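Local coordinates for putative uncharacterized protein (Chaetomium thermophilum, PDB 4X2H) that is of unknown function but adopts an NTF2-like fold and probably pairs with another protein chain, as NTF2 domains of nuclear transport factors do, at residues Phe11-Trp14 with Tyr15-Ile19; Trp59-Met62 with Leu63-Gln66. All coordinates share one frame; numbering follows the deposited sequence.

Contact 1. Residues Phe11-Trp14 with Tyr15-Ile19; sequences FVEW and YYRQI
The carbonyl oxygen of Phe11 takes the amide of Tyr15 in the shortest hydrogen bond here, O to N 2.8 Å, with the donor nearly on the line of the C=O and an N-H...O angle of 168°. It belongs to the run of i to i+4 bonds of helix 3-20, the long helix that lies on the curved sheet of the NTF2 fold. Val12 O accepts Tyr16 N and Trp14 O accepts Gln18 N, whereas the Arg17 N to Glu13 O bond is weak. On the sheet side the rings of Phe11 and Tyr15 lie side by side and point the same way, their planes 28° apart but slid so far that they barely overlap. What covers a face of Phe11 is instead Tyr15 CB, 4.2 Å from the ring centroid. Val12 CG1 meets the Tyr16 ring at CD2 (3.8 Å). Toward the outer side, Trp14 has CG anti to its backbone nitrogen (chi1 172°), which swings the indole along the helix so that Gln18 CG sits over the five-membered ring, 3.7 Å from its centroid. The Arg17 guanidinium lays one face over Trp14 CA, while its NH2 stays 4.1 Å from Glu13 OE2, beyond a salt bridge. The helix is thus two-sided: Phe11, Tyr15 and Tyr16 pack their rings toward the sheet, the two tyrosine hydroxyls held by Trp59 of helix 56-66 and Asp151 of the sheet, and on the other side a loose charge pair probably adds only modest electrostatic attraction.

Contact 2. Residues Trp59-Met62 with Leu63-Gln66; sequences WDTM and LKEQ
Leu63 lies slantwise over one face of the Trp59 indole, an i to i+4 pairing one turn apart in helix 56-66 of the NTF2 fold. Leu63 CG stands 3.7 Å from the centroid of the six-membered ring of Trp59 and just 9° off its normal, a CH-pi contact. The two methyl branches divide the indole between them: CD1 lies over the side of CE2, while Leu63 CD2 approaches Trp59 CH2 to 3.5 Å. With chi1 of Trp59 at 169°, CG sits beside the carbonyl carbon, which carries the ring forward along the helix to meet the leucine. His178 meets the same ring edge-to-face. An alanine in place of Trp59 would remove the surface on which Leu63 rests and is likely to leave the Tyr15 hydroxyl without its indole NE1 partner. Asp60 is buried, yet its carboxylate is satisfied by the backbone amide of Val25 and, weakly, by that of Ala26, which ties the helix to that loop. On the outer side the threonine methyl CG2 of Thr61 lies 3.6 Å from Glu65 OE2. Gln66 NE2 is hydrogen-bonded to Tyr87 OH, while OE1 bonds the backbone of the chain of another protein, so the last turn borders the interface. The backbone N of Gln66 donates to Met62 O at 2.9 Å with an N-H...O angle of 144°.

Both contacts are i to i+4 pairings within single helices, but they serve different parts of the fold. The centre of contact 1 is about 7 Å from the centre of the chain, and its residues pack helix 3-20 on strands 83-96, 122-135 and 145-157; largely aromatic, it is partly buried, with an exposed charged flank. Contact 2, its centre about 15 Å from that of the chain, is the more buried; one indole and one leucine dominate, and apolar side chains of another protein chain pack on Trp59 and Met62, which probably adds to the burial. The two helices meet directly, through the bond between Tyr15 and Trp59 and the packing of Ile19 CG1 4.0 Å from Leu63 CD1.

Contact 1. Residues Phe11-Trp14 with Tyr15-Ile19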
# COMPACT_ATOMS: atom_id res chain seq x y z
N PHE B 11 7.53 5.86 10.52
CA PHE B 11 8.11 4.69 9.88
C PHE B 11 8.76 5.06 8.55
O PHE B 11 9.88 4.65 8.26
CB PHE B 11 7.07 3.60 9.63
CG PHE B 11 7.56 2.51 8.72
CD1 PHE B 11 8.33 1.48 9.21
CD2 PHE B 11 7.29 2.56 7.36
CE1 PHE B 11 8.80 0.49 8.37
CE2 PHE B 11 7.76 1.58 6.51
CZ PHE B 11 8.52 0.54 7.01
N VAL B 12 8.04 5.83 7.74
CA VAL B 12 8.54 6.20 6.42
C VAL B 12 9.83 7.01 6.55
O VAL B 12 10.79 6.78 5.82
CB VAL B 12 7.49 7.01 5.63
CG1 VAL B 12 8.10 7.63 4.36
CG2 VAL B 12 6.31 6.12 5.25
N GLU B 13 9.84 7.95 7.49
CA GLU B 13 11.01 8.79 7.69
C GLU B 13 12.19 7.92 8.11
O GLU B 13 13.30 8.11 7.63
CB GLU B 13 10.72 9.87 8.75
CG GLU B 13 11.79 10.95 8.83
CD GLU B 13 11.41 12.06 9.80
OE1 GLU B 13 10.20 12.29 10.01
OE2 GLU B 13 12.33 12.72 10.34
N TRP B 14 11.94 6.95 8.98
CA TRP B 14 13.01 6.08 9.46
C TRP B 14 13.54 5.17 8.36
O TRP B 14 14.74 5.10 8.12
CB TRP B 14 12.52 5.22 10.63
CG TRP B 14 13.53 4.17 11.01
CD1 TRP B 14 14.65 4.36 11.76
CD2 TRP B 14 13.53 2.79 10.64
NE1 TRP B 14 15.35 3.18 11.88
CE2 TRP B 14 14.68 2.20 11.19
CE3 TRP B 14 12.67 1.99 9.87
CZ2 TRP B 14 14.99 0.86 11.02
CZ3 TRP B 14 12.98 0.65 9.70
CH2 TRP B 14 14.13 0.10 10.27
N TYR B 15 12.62 4.46 7.70
CA TYR B 15 12.97 3.42 6.75
C TYR B 15 13.83 3.94 5.59
O TYR B 15 14.90 3.40 5.30
CB TYR B 15 11.68 2.78 6.21
CG TYR B 15 11.91 1.67 5.22
CD1 TYR B 15 12.06 0.35 5.63
CD2 TYR B 15 11.97 1.94 3.86
CE1 TYR B 15 12.27 -0.66 4.72
CE2 TYR B 15 12.18 0.93 2.94
CZ TYR B 15 12.33 -0.37 3.38
OH TYR B 15 12.54 -1.37 2.45
N TYR B 16 13.38 4.99 4.94
CA TYR B 16 14.11 5.50 3.78
C TYR B 16 15.35 6.29 4.19
O TYR B 16 16.29 6.44 3.40
CB TYR B 16 13.16 6.32 2.90
CG TYR B 16 12.08 5.43 2.32
CD1 TYR B 16 12.32 4.62 1.22
CD2 TYR B 16 10.82 5.36 2.91
CE1 TYR B 16 11.34 3.79 0.70
CE2 TYR B 16 9.84 4.54 2.41
CZ TYR B 16 10.10 3.76 1.31
OH TYR B 16 9.11 2.93 0.82
N ARG B 17 15.40 6.77 5.43
CA ARG B 17 16.62 7.40 5.94
C ARG B 17 17.72 6.34 6.10
O ARG B 17 18.88 6.60 5.78
CB ARG B 17 16.37 8.11 7.27
CG ARG B 17 17.54 8.96 7.76
CD ARG B 17 17.44 9.26 9.25
NE ARG B 17 16.06 9.48 9.69
CZ ARG B 17 15.50 8.93 10.76
NH1 ARG B 17 16.18 8.10 11.55
NH2 ARG B 17 14.23 9.20 11.05
N GLN B 18 17.36 5.16 6.58
CA GLN B 18 18.34 4.08 6.73
C GLN B 18 18.93 3.72 5.38
O GLN B 18 20.15 3.63 5.22
CB GLN B 18 17.71 2.83 7.37
CG GLN B 18 17.06 3.02 8.74
CD GLN B 18 17.83 3.98 9.63
OE1 GLN B 18 17.39 5.11 9.89
NE2 GLN B 18 18.98 3.54 10.12
N ILE B 19 18.07 3.52 4.39
CA ILE B 19 18.51 3.12 3.07
C ILE B 19 19.43 4.19 2.49
O ILE B 19 20.52 3.89 2.03
CB ILE B 19 17.32 2.87 2.13
CG1 ILE B 19 16.49 1.69 2.67
CG2 ILE B 19 17.80 2.57 0.70
CD1 ILE B 19 15.24 1.37 1.88

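Contact 2. Residues Trp59-Met62 with Leu63-Gln66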
# COMPACT_ATOMS: atom_id res chain seq x y z
N TRP B 59 17.43 -8.85 1.97
CA TRP B 59 16.99 -7.59 1.39
C TRP B 59 18.01 -6.49 1.64
O TRP B 59 18.32 -5.71 0.74
CB TRP B 59 15.61 -7.22 1.95
CG TRP B 59 15.11 -5.83 1.66
CD1 TRP B 59 14.53 -4.97 2.55
CD2 TRP B 59 15.11 -5.15 0.39
NE1 TRP B 59 14.18 -3.81 1.93
CE2 TRP B 59 14.52 -3.89 0.60
CE3 TRP B 59 15.54 -5.48 -0.89
CZ2 TRP B 59 14.36 -2.96 -0.42
CZ3 TRP B 59 15.40 -4.55 -1.91
CH2 TRP B 59 14.80 -3.31 -1.67
N ASP B 60 18.57 -6.43 2.85
CA ASP B 60 19.63 -5.47 3.15
C ASP B 60 20.84 -5.70 2.23
O ASP B 60 21.48 -4.74 1.77
CB ASP B 60 20.06 -5.57 4.62
CG ASP B 60 19.25 -4.66 5.53
OD1 ASP B 60 18.87 -3.55 5.10
OD2 ASP B 60 18.99 -5.05 6.69
N THR B 61 21.15 -6.96 1.96
CA THR B 61 22.28 -7.29 1.09
C THR B 61 22.01 -6.87 -0.35
O THR B 61 22.89 -6.36 -1.04
CB THR B 61 22.60 -8.80 1.14
OG1 THR B 61 23.00 -9.15 2.47
CG2 THR B 61 23.73 -9.16 0.18
N MET B 62 20.77 -7.07 -0.79
CA MET B 62 20.37 -6.68 -2.14
C MET B 62 20.47 -5.17 -2.32
O MET B 62 20.88 -4.69 -3.39
CB MET B 62 18.95 -7.16 -2.43
CG MET B 62 18.83 -8.68 -2.51
SD MET B 62 17.14 -9.29 -2.44
CE MET B 62 16.47 -8.63 -3.97
N LEU B 63 20.11 -4.42 -1.29
CA LEU B 63 20.22 -2.96 -1.33
C LEU B 63 21.69 -2.55 -1.45
O LEU B 63 22.02 -1.64 -2.21
CB LEU B 63 19.60 -2.34 -0.08
CG LEU B 63 18.07 -2.29 -0.05
CD1 LEU B 63 17.59 -1.94 1.35
CD2 LEU B 63 17.54 -1.29 -1.07
N LYS B 64 22.56 -3.23 -0.71
CA LYS B 64 24.00 -2.99 -0.81
C LYS B 64 24.50 -3.25 -2.23
O LYS B 64 25.26 -2.45 -2.78
CB LYS B 64 24.77 -3.87 0.17
CG LYS B 64 24.74 -3.39 1.61
CD LYS B 64 25.59 -4.28 2.50
CE LYS B 64 24.72 -5.07 3.47
NZ LYS B 64 25.50 -6.12 4.18
N GLU B 65 24.08 -4.37 -2.80
CA GLU B 65 24.52 -4.76 -4.13
C GLU B 65 24.01 -3.78 -5.18
O GLU B 65 24.68 -3.52 -6.18
CB GLU B 65 24.05 -6.18 -4.46
CG GLU B 65 24.74 -7.25 -3.61
CD GLU B 65 24.06 -8.61 -3.71
OE1 GLU B 65 22.92 -8.68 -4.20
OE2 GLU B 65 24.69 -9.61 -3.29
N GLN B 66 22.82 -3.23 -4.96
CA GLN B 66 22.25 -2.27 -5.90
C GLN B 66 23.11 -1.01 -5.97
O GLN B 66 23.34 -0.47 -7.05
CB GLN B 66 20.81 -1.91 -5.52
CG GLN B 66 20.18 -0.90 -6.46
CD GLN B 66 18.75 -0.55 -6.13
OE1 GLN B 66 17.86 -0.70 -6.96
NE2 GLN B 66 18.53 -0.06 -4.92